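Local coordinates for protein PKD domain (Vibrio anguillarum, PDB 6AEM) that specifically binds calcium as a polycystic-kidney-disease domain of the Vibrio anguillarum protease Epp, its wider role being not established, at residues Q6-N11 / S27-G32; S20-N25 / A51-Y56; V35-D40 / L66-D71. All coordinates share one frame; numbering follows the deposited sequence.

Contact 1 of 3, residues Q6-N11 / S27-G32; sequences QAPVAN and SHDEDG. With CA (calcium ion), chain C; ZN (zinc ion), chain D.
Gln6 and Asp31 meet twice at the calcium end of this contact. The backbone N of Gln6 gives an almost straight hydrogen bond to Asp31 OD2 (2.8 Å), reaching the syn side of the carboxylate from 30° out of its plane, while Gln6 O and Asp31 OD1 both bind the calcium ion. One carboxylate thus serves the metal with one oxygen and steadies a neighbouring ligand's backbone with the other.

Followed outward, the Gln6 side chain leans over the 27-32 loop: CB and CG pass Asp31 OD2, CD comes within 4.0 Å of Glu30 CB, and OE1 lies 3.4 Å from that same Glu30 CB, while NE2 ends near Asp31 CB. The chain is extended beyond CG, which carries the amide across both acidic residues.

Asp29 grips the calcium with both carboxylate oxygens, and its OD1 also accepts from a water that donates to Ala7 O and accepts from Glu30 N. Asn5 and Asp70 complete the protein ligands. Further along, Val9 and His28 pair as a single antiparallel bridge, Val9 N to His28 O at 2.8 Å. Val9 CB sits over one face of the His28 imidazole, 4.1 Å from its centroid, and the ring's NE2 binds zinc together with Glu30 OE2, while ND1 is held by Tyr26 O. Ser27 OG, bonded to Asn25 OD1 too, receives Asn11 N.

The Asp29-Gly32 type I turn, rich in acidic side chains, closes against the N-terminal loop segment 6-11 as the calcium site of this PKD domain.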
ATOM      1  N   GLN A   6     -10.004  15.459  -9.828  1.00 14.46           N
ATOM      2  CA  GLN A   6      -8.675  15.292  -9.249  1.00 15.35           C
ATOM      3  C   GLN A   6      -8.384  13.803  -9.082  1.00 13.52           C
ATOM      4  O   GLN A   6      -9.216  13.070  -8.543  1.00 12.26           O
ATOM      5  CB  GLN A   6      -8.594  16.013  -7.901  1.00 18.51           C
ATOM      6  CG  GLN A   6      -8.879  17.515  -7.976  1.00 23.53           C
ATOM      7  CD  GLN A   6      -8.826  18.196  -6.606  1.00 27.88           C
ATOM      8  OE1 GLN A   6      -7.876  18.010  -5.827  1.00 28.88           O
ATOM      9  NE2 GLN A   6      -9.864  18.963  -6.300  1.00 30.05           N
ATOM     10  N   ALA A   7      -7.229  13.346  -9.590  1.00 14.27           N
ATOM     11  CA  ALA A   7      -6.835  11.958  -9.390  1.00 14.79           C
ATOM     12  C   ALA A   7      -6.618  11.719  -7.891  1.00 13.83           C
ATOM     13  O   ALA A   7      -6.230  12.630  -7.147  1.00 13.72           O
ATOM     14  CB  ALA A   7      -5.550  11.650 -10.151  1.00 15.56           C
ATOM     15  N   PRO A   8      -6.898  10.519  -7.410  1.00 11.91           N
ATOM     16  CA  PRO A   8      -6.792  10.251  -5.976  1.00 10.73           C
ATOM     17  C   PRO A   8      -5.351  10.316  -5.506  1.00 10.98           C
ATOM     18  O   PRO A   8      -4.388  10.211  -6.269  1.00 12.11           O
ATOM     19  CB  PRO A   8      -7.378   8.828  -5.864  1.00 11.26           C
ATOM     20  CG  PRO A   8      -7.070   8.204  -7.197  1.00 12.20           C
ATOM     21  CD  PRO A   8      -7.256   9.322  -8.191  1.00 11.87           C
ATOM     22  N   VAL A   9      -5.230  10.468  -4.198  1.00 10.51           N
ATOM     23  CA  VAL A   9      -3.940  10.528  -3.504  1.00 11.54           C
ATOM     24  C   VAL A   9      -3.669   9.169  -2.868  1.00 11.31           C
ATOM     25  O   VAL A   9      -4.440   8.710  -2.030  1.00 11.68           O
ATOM     26  CB  VAL A   9      -3.938  11.612  -2.416  1.00 13.32           C
ATOM     27  CG1 VAL A   9      -2.605  11.624  -1.684  1.00 15.43           C
ATOM     28  CG2 VAL A   9      -4.238  12.980  -3.000  1.00 14.61           C
ATOM     29  N   ALA A  10      -2.599   8.509  -3.291  1.00 11.52           N
ATOM     30  CA  ALA A  10      -2.145   7.244  -2.720  1.00 11.96           C
ATOM     31  C   ALA A  10      -1.026   7.522  -1.728  1.00 12.77           C
ATOM     32  O   ALA A  10      -0.029   8.165  -2.069  1.00 12.92           O
ATOM     33  CB  ALA A  10      -1.628   6.287  -3.787  1.00 12.44           C
ATOM     34  N   ASN A  11      -1.214   7.100  -0.485  1.00 13.92           N
ATOM     35  CA  ASN A  11      -0.154   7.241   0.500  0.57 13.94           C
ATOM     36  C   ASN A  11      -0.389   6.284   1.649  1.00 13.88           C
ATOM     37  O   ASN A  11      -1.514   5.875   1.916  1.00 14.66           O
ATOM     38  CB  ASN A  11      -0.069   8.659   1.038  0.57 15.95           C
ATOM     39  CG  ASN A  11       1.177   8.877   1.840  0.57 18.47           C
ATOM     40  OD1 ASN A  11       2.187   8.179   1.666  0.57 20.65           O
ATOM     41  ND2 ASN A  11       1.128   9.846   2.728  0.57 19.27           N
ATOM     42  N   SER A  27      -4.522   7.111   2.041  1.00 10.95           N
ATOM     43  CA  SER A  27      -5.031   7.432   0.711  1.00 11.00           C
ATOM     44  C   SER A  27      -6.426   8.032   0.800  1.00 11.00           C
ATOM     45  O   SER A  27      -7.236   7.667   1.662  1.00 10.91           O
ATOM     46  CB  SER A  27      -5.043   6.186  -0.173  1.00 11.25           C
ATOM     47  OG  SER A  27      -3.756   5.565  -0.271  1.00 11.05           O
ATOM     48  N   HIS A  28      -6.721   8.931  -0.119  1.00 10.12           N
ATOM     49  CA  HIS A  28      -8.006   9.623  -0.119  1.00 11.11           C
ATOM     50  C   HIS A  28      -8.180  10.296  -1.463  1.00 11.01           C
ATOM     51  O   HIS A  28      -7.225  10.475  -2.214  1.00 11.61           O
ATOM     52  CB  HIS A  28      -8.089  10.661   1.034  1.00 12.13           C
ATOM     53  CG  HIS A  28      -7.049  11.726   0.944  1.00 12.91           C
ATOM     54  ND1 HIS A  28      -5.724  11.511   1.253  1.00 14.02           N
ATOM     55  CD2 HIS A  28      -7.133  13.013   0.535  1.00 14.07           C
ATOM     56  CE1 HIS A  28      -5.044  12.621   1.040  1.00 14.50           C
ATOM     57  NE2 HIS A  28      -5.875  13.551   0.612  1.00 14.57           N
ATOM     58  N   ASP A  29      -9.417  10.693  -1.741  1.00 11.04           N
ATOM     59  CA  ASP A  29      -9.751  11.457  -2.942  1.00 11.10           C
ATOM     60  C   ASP A  29     -10.298  12.812  -2.495  1.00 12.19           C
ATOM     61  O   ASP A  29     -11.287  12.874  -1.760  1.00 12.91           O
ATOM     62  CB  ASP A  29     -10.772  10.684  -3.782  1.00 10.95           C
ATOM     63  CG  ASP A  29     -10.946  11.236  -5.187  1.00 11.30           C
ATOM     64  OD1 ASP A  29      -9.963  11.730  -5.752  1.00 12.57           O
ATOM     65  OD2 ASP A  29     -12.056  11.132  -5.744  1.00 11.67           O
ATOM     66  N   GLU A  30      -9.669  13.898  -2.965  1.00 13.92           N
ATOM     67  CA  GLU A  30     -10.023  15.243  -2.500  1.00 15.66           C
ATOM     68  C   GLU A  30     -11.426  15.648  -2.914  1.00 15.50           C
ATOM     69  O   GLU A  30     -12.050  16.476  -2.230  1.00 17.37           O
ATOM     70  CB  GLU A  30      -9.084  16.313  -3.090  1.00 19.13           C
ATOM     71  CG  GLU A  30      -7.571  16.147  -2.930  1.00 21.73           C
ATOM     72  CD  GLU A  30      -7.112  16.205  -1.476  1.00 22.07           C
ATOM     73  OE1 GLU A  30      -7.973  16.070  -0.606  1.00 23.50           O
ATOM     74  OE2 GLU A  30      -5.902  16.427  -1.217  1.00 20.77           O
ATOM     75  N   ASP A  31     -11.909  15.127  -4.048  1.00 14.87           N
ATOM     76  CA  ASP A  31     -13.167  15.545  -4.654  1.00 16.05           C
ATOM     77  C   ASP A  31     -14.119  14.373  -4.869  1.00 18.06           C
ATOM     78  O   ASP A  31     -15.005  14.464  -5.719  1.00 21.88           O
ATOM     79  CB  ASP A  31     -12.929  16.276  -5.985  1.00 16.11           C
ATOM     80  CG  ASP A  31     -12.281  15.410  -7.048  1.00 15.43           C
ATOM     81  OD1 ASP A  31     -11.801  14.305  -6.733  1.00 15.30           O
ATOM     82  OD2 ASP A  31     -12.223  15.883  -8.205  1.00 15.94           O
ATOM     83  N   GLY A  32     -13.856  13.227  -4.276  1.00 17.78           N
ATOM     84  CA  GLY A  32     -14.728  12.082  -4.468  1.00 17.11           C
ATOM     85  C   GLY A  32     -14.476  11.012  -3.434  1.00 17.22           C
ATOM     86  O   GLY A  32     -14.218  11.313  -2.262  1.00 19.06           O
TER
HETATM   87 CA    CA C 101     -11.294  12.259  -7.777  1.00 11.48          CA
HETATM   88 ZN    ZN D 102      -5.544  15.590   0.585  1.00 17.62          ZN
HETATM   89  O   HOH W   1      -7.981  13.666  -5.196  1.00 15.57           O
HETATM   90  O   HOH W   2     -13.613  11.791  -8.096  1.00 14.33           O

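Contact 2 of 3, residues S20-N25 / A51-Y56; sequences SVSAFN and APSWSY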
ATOM      1  N   SER A  20       7.033  -9.086  10.352  1.00 20.22           N
ATOM      2  CA  SER A  20       5.620  -8.767  10.168  1.00 22.04           C
ATOM      3  C   SER A  20       5.466  -7.279   9.904  1.00 20.76           C
ATOM      4  O   SER A  20       6.164  -6.457  10.498  1.00 20.70           O
ATOM      5  CB  SER A  20       4.790  -9.136  11.400  1.00 25.28           C
ATOM      6  OG  SER A  20       4.751 -10.541  11.585  1.00 28.15           O
ATOM      7  N   VAL A  21       4.520  -6.942   9.038  1.00 20.83           N
ATOM      8  CA  VAL A  21       4.291  -5.567   8.601  1.00 20.77           C
ATOM      9  C   VAL A  21       2.795  -5.281   8.632  1.00 20.91           C
ATOM     10  O   VAL A  21       1.977  -6.157   8.339  1.00 22.15           O
ATOM     11  CB  VAL A  21       4.878  -5.317   7.188  1.00 21.25           C
ATOM     12  CG1 VAL A  21       4.798  -3.843   6.793  1.00 21.82           C
ATOM     13  CG2 VAL A  21       6.329  -5.784   7.124  1.00 21.98           C
ATOM     14  N   SER A  22       2.444  -4.066   9.031  1.00 21.51           N
ATOM     15  CA  SER A  22       1.075  -3.570   8.963  1.00 22.75           C
ATOM     16  C   SER A  22       1.084  -2.232   8.238  1.00 20.92           C
ATOM     17  O   SER A  22       2.030  -1.457   8.355  1.00 21.18           O
ATOM     18  CB  SER A  22       0.480  -3.362  10.385  1.00 24.75           C
ATOM     19  OG  SER A  22       0.232  -4.580  11.060  1.00 28.58           O
ATOM     20  N   ALA A  23       0.030  -1.956   7.481  1.00 18.71           N
ATOM     21  CA  ALA A  23      -0.070  -0.715   6.726  1.00 18.51           C
ATOM     22  C   ALA A  23      -1.065   0.231   7.383  1.00 18.05           C
ATOM     23  O   ALA A  23      -2.167  -0.176   7.774  1.00 20.93           O
ATOM     24  CB  ALA A  23      -0.519  -0.990   5.296  1.00 19.86           C
ATOM     25  N   PHE A  24      -0.668   1.497   7.470  1.00 16.03           N
ATOM     26  CA  PHE A  24      -1.576   2.584   7.794  1.00 15.86           C
ATOM     27  C   PHE A  24      -1.825   3.269   6.464  1.00 15.81           C
ATOM     28  O   PHE A  24      -0.889   3.759   5.846  1.00 15.57           O
ATOM     29  CB  PHE A  24      -0.965   3.586   8.791  1.00 17.07           C
ATOM     30  CG  PHE A  24      -0.414   2.970  10.052  1.00 18.19           C
ATOM     31  CD1 PHE A  24      -1.165   2.101  10.791  1.00 20.89           C
ATOM     32  CD2 PHE A  24       0.869   3.301  10.504  1.00 16.97           C
ATOM     33  CE1 PHE A  24      -0.656   1.547  11.950  1.00 21.26           C
ATOM     34  CE2 PHE A  24       1.373   2.746  11.672  1.00 18.56           C
ATOM     35  CZ  PHE A  24       0.611   1.873  12.365  1.00 20.15           C
ATOM     36  N   ASN A  25      -3.075   3.339   6.063  1.00 15.24           N
ATOM     37  CA  ASN A  25      -3.419   3.819   4.731  1.00 13.84           C
ATOM     38  C   ASN A  25      -3.905   5.264   4.838  1.00 13.60           C
ATOM     39  O   ASN A  25      -4.890   5.544   5.520  1.00 14.54           O
ATOM     40  CB  ASN A  25      -4.493   2.938   4.098  1.00 13.37           C
ATOM     41  CG  ASN A  25      -4.599   3.159   2.591  1.00 12.86           C
ATOM     42  OD1 ASN A  25      -4.294   4.243   2.078  1.00 13.30           O
ATOM     43  ND2 ASN A  25      -4.995   2.128   1.867  1.00 12.98           N
ATOM     44  N   ALA A  51      -6.172  -1.890   4.474  1.00 18.16           N
ATOM     45  CA  ALA A  51      -5.097  -1.759   5.456  1.00 19.67           C
ATOM     46  C   ALA A  51      -4.625  -3.151   5.841  1.00 19.27           C
ATOM     47  O   ALA A  51      -4.896  -3.634   6.952  1.00 19.83           O
ATOM     48  CB  ALA A  51      -5.606  -1.012   6.684  1.00 20.79           C
ATOM     49  N   PRO A  52      -3.914  -3.822   4.936  1.00 18.56           N
ATOM     50  CA  PRO A  52      -3.530  -5.217   5.164  1.00 19.12           C
ATOM     51  C   PRO A  52      -2.416  -5.349   6.198  1.00 18.90           C
ATOM     52  O   PRO A  52      -1.639  -4.423   6.467  1.00 18.30           O
ATOM     53  CB  PRO A  52      -3.068  -5.690   3.774  1.00 21.41           C
ATOM     54  CG  PRO A  52      -2.618  -4.461   3.100  1.00 20.78           C
ATOM     55  CD  PRO A  52      -3.541  -3.367   3.586  1.00 18.81           C
ATOM     56  N   SER A  53      -2.353  -6.540   6.783  1.00 19.09           N
ATOM     57  CA  SER A  53      -1.234  -6.970   7.597  1.00 20.54           C
ATOM     58  C   SER A  53      -0.655  -8.180   6.891  1.00 22.00           C
ATOM     59  O   SER A  53      -1.403  -8.986   6.323  1.00 23.90           O
ATOM     60  CB  SER A  53      -1.685  -7.358   9.017  1.00 21.53           C
ATOM     61  OG  SER A  53      -2.090  -6.219   9.761  1.00 22.98           O
ATOM     62  N   TRP A  54       0.671  -8.283   6.872  1.00 21.33           N
ATOM     63  CA  TRP A  54       1.313  -9.396   6.196  1.00 21.08           C
ATOM     64  C   TRP A  54       2.636  -9.685   6.881  1.00 21.35           C
ATOM     65  O   TRP A  54       3.087  -8.939   7.748  1.00 20.91           O
ATOM     66  CB  TRP A  54       1.482  -9.143   4.681  1.00 21.02           C
ATOM     67  CG  TRP A  54       2.457  -8.032   4.266  1.00 21.87           C
ATOM     68  CD1 TRP A  54       3.748  -8.176   3.798  1.00 23.26           C
ATOM     69  CD2 TRP A  54       2.192  -6.620   4.241  1.00 23.54           C
ATOM     70  NE1 TRP A  54       4.282  -6.956   3.526  1.00 24.22           N
ATOM     71  CE2 TRP A  54       3.358  -5.982   3.776  1.00 24.54           C
ATOM     72  CE3 TRP A  54       1.088  -5.839   4.578  1.00 24.29           C
ATOM     73  CZ2 TRP A  54       3.458  -4.591   3.653  1.00 24.35           C
ATOM     74  CZ3 TRP A  54       1.179  -4.459   4.437  1.00 24.66           C
ATOM     75  CH2 TRP A  54       2.354  -3.854   3.977  1.00 24.49           C
ATOM     76  N   SER A  55       3.270 -10.763   6.456  1.00 22.06           N
ATOM     77  CA  SER A  55       4.581 -11.118   6.965  0.51 22.24           C
ATOM     78  C   SER A  55       5.441 -11.608   5.816  1.00 20.68           C
ATOM     79  O   SER A  55       4.963 -12.336   4.946  1.00 21.95           O
ATOM     80  CB  SER A  55       4.484 -12.243   7.991  0.51 24.78           C
ATOM     81  OG  SER A  55       4.094 -13.445   7.354  0.51 26.01           O
ATOM     82  N   TYR A  56       6.707 -11.203   5.831  1.00 19.29           N
ATOM     83  CA  TYR A  56       7.707 -11.739   4.925  1.00 17.98           C
ATOM     84  C   TYR A  56       8.248 -13.035   5.518  1.00 20.41           C
ATOM     85  O   TYR A  56       8.282 -13.214   6.745  1.00 21.34           O
ATOM     86  CB  TYR A  56       8.853 -10.733   4.712  1.00 16.32           C
ATOM     87  CG  TYR A  56       8.388  -9.487   3.986  1.00 14.72           C
ATOM     88  CD1 TYR A  56       8.150  -9.505   2.612  1.00 14.79           C
ATOM     89  CD2 TYR A  56       8.121  -8.301   4.676  1.00 15.20           C
ATOM     90  CE1 TYR A  56       7.691  -8.363   1.954  1.00 13.67           C
ATOM     91  CE2 TYR A  56       7.666  -7.151   4.017  1.00 13.62           C
ATOM     92  CZ  TYR A  56       7.467  -7.184   2.645  1.00 12.35           C
ATOM     93  OH  TYR A  56       6.988  -6.038   2.045  1.00 12.63           O
TER
HETATM   94  O   HOH W   3      -0.787  -7.014  11.951  1.00 35.47           O
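Val21 lies against Trp54 through one branch and against Tyr56 through the other. Its CG1 stands over the six-membered ring of the indole, 3.9 Å from the centroid in a CH-pi contact, with Trp54 CZ2 the nearest ring atom. CG2 instead comes to the edge of the Tyr56 ring, 3.6 Å from CE2. With CG1 anti to the backbone N (chi1 -173°), the two methyls are spread so that each finds its own aromatic partner. Ala23 CB approaches the indole near its plane, 4.0 Å from Trp54 CZ3.

The backbones hold this register. Val21 and Trp54 form an antiparallel hydrogen-bonded pair, with Val21 N to Trp54 O at 2.8 Å and a second bond returning from Trp54 N to Val21 O. Ala23 N continues the pairing to Pro52 O at 3.1 Å, less straight at 150°. On the other face of the sheet, Ser22 OG and Ser53 OG are bridged by a water that lies within hydrogen-bonding distance of both hydroxyls, and Ser20 packs beside Ser55.

Trp54 CG sits between its backbone N and carbonyl carbon (chi1 67°), a setting that turns the indole back over the 20-25 strand. A weak hydrogen bond from Trp54 NE1 to Tyr56 OH ties the two aromatics together, and that hydroxyl is also bonded to Phe41 O. Farther out, Phe41 stacks on Trp54 and Tyr62 on Tyr56, while Leu14 of strand 12-17 and Val64 of strand 60-70, in the other sheet, also touch the indole. Strand 20-25 is the middle of a three-stranded antiparallel sheet with 53-55 at its edge, and the aromatic side faces the other sheet, the core packing of the PKD beta-sandwich.

Contact 3 of 3, residues V35-D40 / L66-D71; sequences VSYAWD and LTVTDD. With CA (calcium ion), chain C.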
ATOM      1  N   VAL A  35     -12.572   3.689  -4.441  1.00 14.53           N
ATOM      2  CA  VAL A  35     -13.381   2.512  -4.693  1.00 14.41           C
ATOM      3  C   VAL A  35     -12.607   1.219  -4.499  1.00 14.19           C
ATOM      4  O   VAL A  35     -13.222   0.191  -4.199  1.00 14.96           O
ATOM      5  CB  VAL A  35     -14.028   2.524  -6.096  1.00 14.11           C
ATOM      6  CG1 VAL A  35     -14.813   3.794  -6.280  1.00 14.14           C
ATOM      7  CG2 VAL A  35     -13.015   2.328  -7.224  1.00 14.93           C
ATOM      8  N   SER A  36     -11.288   1.230  -4.663  1.00 12.72           N
ATOM      9  CA  SER A  36     -10.530  -0.005  -4.570  1.00 12.18           C
ATOM     10  C   SER A  36      -9.072   0.319  -4.294  1.00 12.11           C
ATOM     11  O   SER A  36      -8.599   1.433  -4.532  1.00 12.22           O
ATOM     12  CB  SER A  36     -10.672  -0.809  -5.852  1.00 14.62           C
ATOM     13  OG  SER A  36     -10.077  -0.100  -6.898  1.00 15.99           O
ATOM     14  N   TYR A  37      -8.373  -0.720  -3.856  1.00 12.59           N
ATOM     15  CA  TYR A  37      -6.986  -0.696  -3.401  1.00 12.17           C
ATOM     16  C   TYR A  37      -6.271  -1.902  -3.974  1.00 11.96           C
ATOM     17  O   TYR A  37      -6.837  -2.994  -3.987  1.00 14.03           O
ATOM     18  CB  TYR A  37      -6.943  -0.843  -1.876  1.00 13.27           C
ATOM     19  CG  TYR A  37      -7.778   0.203  -1.174  1.00 14.63           C
ATOM     20  CD1 TYR A  37      -7.243   1.433  -0.854  1.00 15.49           C
ATOM     21  CD2 TYR A  37      -9.106  -0.041  -0.824  1.00 17.16           C
ATOM     22  CE1 TYR A  37      -7.991   2.408  -0.250  1.00 17.74           C
ATOM     23  CE2 TYR A  37      -9.867   0.943  -0.201  1.00 18.66           C
ATOM     24  CZ  TYR A  37      -9.304   2.166   0.087  1.00 19.95           C
ATOM     25  OH  TYR A  37     -10.047   3.154   0.708  1.00 23.73           O
ATOM     26  N   ALA A  38      -5.027  -1.704  -4.431  1.00 11.04           N
ATOM     27  CA  ALA A  38      -4.233  -2.793  -4.989  1.00 10.43           C
ATOM     28  C   ALA A  38      -2.819  -2.684  -4.430  1.00 10.14           C
ATOM     29  O   ALA A  38      -2.064  -1.779  -4.802  1.00 10.34           O
ATOM     30  CB  ALA A  38      -4.220  -2.764  -6.513  1.00 11.49           C
ATOM     31  N   TRP A  39      -2.457  -3.630  -3.562  1.00 10.08           N
ATOM     32  CA  TRP A  39      -1.145  -3.672  -2.942  1.00  9.90           C
ATOM     33  C   TRP A  39      -0.271  -4.754  -3.563  1.00 10.43           C
ATOM     34  O   TRP A  39      -0.728  -5.866  -3.843  1.00 11.30           O
ATOM     35  CB  TRP A  39      -1.238  -4.026  -1.465  1.00 11.03           C
ATOM     36  CG  TRP A  39      -1.888  -3.039  -0.570  1.00 11.27           C
ATOM     37  CD1 TRP A  39      -3.225  -2.939  -0.275  1.00 11.45           C
ATOM     38  CD2 TRP A  39      -1.243  -2.026   0.210  1.00 10.93           C
ATOM     39  NE1 TRP A  39      -3.449  -1.944   0.643  1.00 11.98           N
ATOM     40  CE2 TRP A  39      -2.246  -1.345   0.931  1.00 12.01           C
ATOM     41  CE3 TRP A  39       0.085  -1.613   0.342  1.00 11.20           C
ATOM     42  CZ2 TRP A  39      -1.944  -0.297   1.800  1.00 12.10           C
ATOM     43  CZ3 TRP A  39       0.379  -0.568   1.158  1.00 11.32           C
ATOM     44  CH2 TRP A  39      -0.624   0.081   1.894  1.00 11.59           C
ATOM     45  N   ASP A  40       1.011  -4.432  -3.723  1.00 10.64           N
ATOM     46  CA  ASP A  40       2.038  -5.406  -4.081  1.00 10.53           C
ATOM     47  C   ASP A  40       3.103  -5.283  -2.996  1.00 10.71           C
ATOM     48  O   ASP A  40       3.677  -4.204  -2.820  1.00 11.59           O
ATOM     49  CB  ASP A  40       2.601  -5.064  -5.467  1.00 11.29           C
ATOM     50  CG  ASP A  40       3.711  -6.013  -5.932  1.00 12.70           C
ATOM     51  OD1 ASP A  40       4.199  -6.836  -5.130  1.00 13.05           O
ATOM     52  OD2 ASP A  40       4.128  -5.883  -7.123  1.00 16.25           O
ATOM     53  N   LEU A  66       1.230   0.667  -3.627  1.00  9.07           N
ATOM     54  CA  LEU A  66      -0.211   0.791  -3.460  1.00  8.93           C
ATOM     55  C   LEU A  66      -0.765   1.612  -4.609  1.00  9.08           C
ATOM     56  O   LEU A  66      -0.342   2.762  -4.817  1.00  9.45           O
ATOM     57  CB  LEU A  66      -0.578   1.491  -2.150  1.00  9.56           C
ATOM     58  CG  LEU A  66      -2.061   1.850  -1.973  1.00 10.09           C
ATOM     59  CD1 LEU A  66      -2.936   0.612  -1.975  1.00 11.10           C
ATOM     60  CD2 LEU A  66      -2.228   2.680  -0.703  1.00 10.85           C
ATOM     61  N   THR A  67      -1.750   1.042  -5.305  1.00  9.29           N
ATOM     62  CA  THR A  67      -2.523   1.767  -6.307  1.00  9.28           C
ATOM     63  C   THR A  67      -3.947   1.924  -5.801  1.00  9.09           C
ATOM     64  O   THR A  67      -4.547   0.957  -5.319  1.00 11.38           O
ATOM     65  CB  THR A  67      -2.529   1.056  -7.668  1.00 10.08           C
ATOM     66  OG1 THR A  67      -1.176   0.877  -8.089  1.00 10.57           O
ATOM     67  CG2 THR A  67      -3.294   1.861  -8.732  1.00 10.19           C
ATOM     68  N   VAL A  68      -4.463   3.152  -5.872  1.00  9.03           N
ATOM     69  CA  VAL A  68      -5.854   3.418  -5.501  1.00  9.40           C
ATOM     70  C   VAL A  68      -6.613   3.958  -6.704  1.00  9.92           C
ATOM     71  O   VAL A  68      -6.027   4.601  -7.572  1.00  9.64           O
ATOM     72  CB  VAL A  68      -5.992   4.344  -4.266  1.00 10.82           C
ATOM     73  CG1 VAL A  68      -5.299   3.758  -3.065  1.00 11.44           C
ATOM     74  CG2 VAL A  68      -5.463   5.754  -4.572  1.00 11.18           C
ATOM     75  N   THR A  69      -7.921   3.726  -6.715  1.00  9.29           N
ATOM     76  CA  THR A  69      -8.819   4.142  -7.795  1.00  9.59           C
ATOM     77  C   THR A  69      -9.974   4.956  -7.213  1.00 10.39           C
ATOM     78  O   THR A  69     -10.548   4.556  -6.199  1.00 11.18           O
ATOM     79  CB  THR A  69      -9.398   2.891  -8.527  1.00  9.79           C
ATOM     80  OG1 THR A  69      -8.311   2.055  -8.974  1.00 10.86           O
ATOM     81  CG2 THR A  69     -10.245   3.259  -9.729  1.00  9.86           C
ATOM     82  N   ASP A  70     -10.354   6.051  -7.880  1.00 10.37           N
ATOM     83  CA  ASP A  70     -11.464   6.874  -7.415  1.00 10.43           C
ATOM     84  C   ASP A  70     -12.776   6.501  -8.126  1.00 10.85           C
ATOM     85  O   ASP A  70     -12.849   5.570  -8.934  1.00 10.79           O
ATOM     86  CB  ASP A  70     -11.147   8.376  -7.437  1.00 10.10           C
ATOM     87  CG  ASP A  70     -11.198   9.010  -8.832  1.00 10.96           C
ATOM     88  OD1 ASP A  70     -11.630   8.354  -9.828  1.00 10.97           O
ATOM     89  OD2 ASP A  70     -10.773  10.200  -8.911  1.00 11.38           O
ATOM     90  N   ASP A  71     -13.842   7.216  -7.759  1.00 10.79           N
ATOM     91  CA  ASP A  71     -15.213   6.979  -8.231  1.00 12.38           C
ATOM     92  C   ASP A  71     -15.391   7.244  -9.715  1.00 12.51           C
ATOM     93  O   ASP A  71     -16.418   6.845 -10.275  1.00 13.50           O
ATOM     94  CB  ASP A  71     -16.211   7.830  -7.426  1.00 12.57           C
ATOM     95  CG  ASP A  71     -15.875   9.312  -7.457  1.00 14.12           C
ATOM     96  OD1 ASP A  71     -14.861   9.727  -6.877  1.00 13.94           O
ATOM     97  OD2 ASP A  71     -16.660  10.061  -8.056  1.00 15.24           O
TER
HETATM   98 CA    CA C 101     -11.294  12.259  -7.777  1.00 11.48          CA
HETATM   99  O   HOH W   4       0.098  -1.167  -6.808  1.00 13.95           O
HETATM  100  O   HOH W   2     -13.613  11.791  -8.096  1.00 14.33           O
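Leu66 lies over the Trp39 indole with both methyls in use. CD1 stands 3.6 Å from the centroid of the five-membered ring, only 12° off the ring normal, and CD2 reaches the benzo side, 3.9 Å from CZ2. Leu66 takes CG anti to its backbone N (chi1 172°), and a chi2 of 62° spreads the two methyls over both rings. Trp39 NE1 makes a weak hydrogen bond to Glu49 O, and Phe12 meets the indole edge-to-face.

Beside them on the same sheet face, Val68 CG1 reaches Tyr37 CD1 at 3.8 Å. Tyr37 CG and Val68 CG1 are each opposite their own carbonyl carbon, and the methyl meets the CD1 side of the ring at a slant.

The other face is smaller and more polar. Ser36 OG lies 3.5 Å from Thr69 CB. A water donates to Ala38 O and is hydrogen-bonded to Thr67 OG1 (2.7 Å); Thr67 OG1 is also bonded to Thr77 OG1. Four backbone hydrogen bonds join the strands, from Val35 N to Thr69 O (2.8 Å) through to the Ala38-Thr67 pair, which bonds in both directions. At the end of the pair Val35 CG2 touches Thr69 CG2.

Where strand 60-70 ends, Asp70 OD2 binds calcium at 2.4 Å; its OD1 is held by Lys72 N and Ala74 N. Asp71 OD1 accepts from a calcium-bound water and from Glu33 N, adding a second-shell link. This is an antiparallel pair at the centre of the four-stranded sheet of the PKD beta-sandwich, ending in the calcium site.

In the fold
Contacts 1 and 3 share the calcium ion and its bound water, the first supplying most ligands from loops, the second adding Asp70 from the end of a strand. Contact 2 lies on the other side of the chain's centre and touches no metal. Contacts 2 and 3 belong to different sheets, yet their inner faces meet: Ala23 and Pro52 pack on Trp39, and Asn25 on Tyr37 and Leu66. Their chemistry is aromatic and aliphatic inside, hydroxyl and water outside. Contact 1, partly at the surface, relies on carboxylates and metals, but its Ser27 still touches Leu66, tying the loop to the sandwich core.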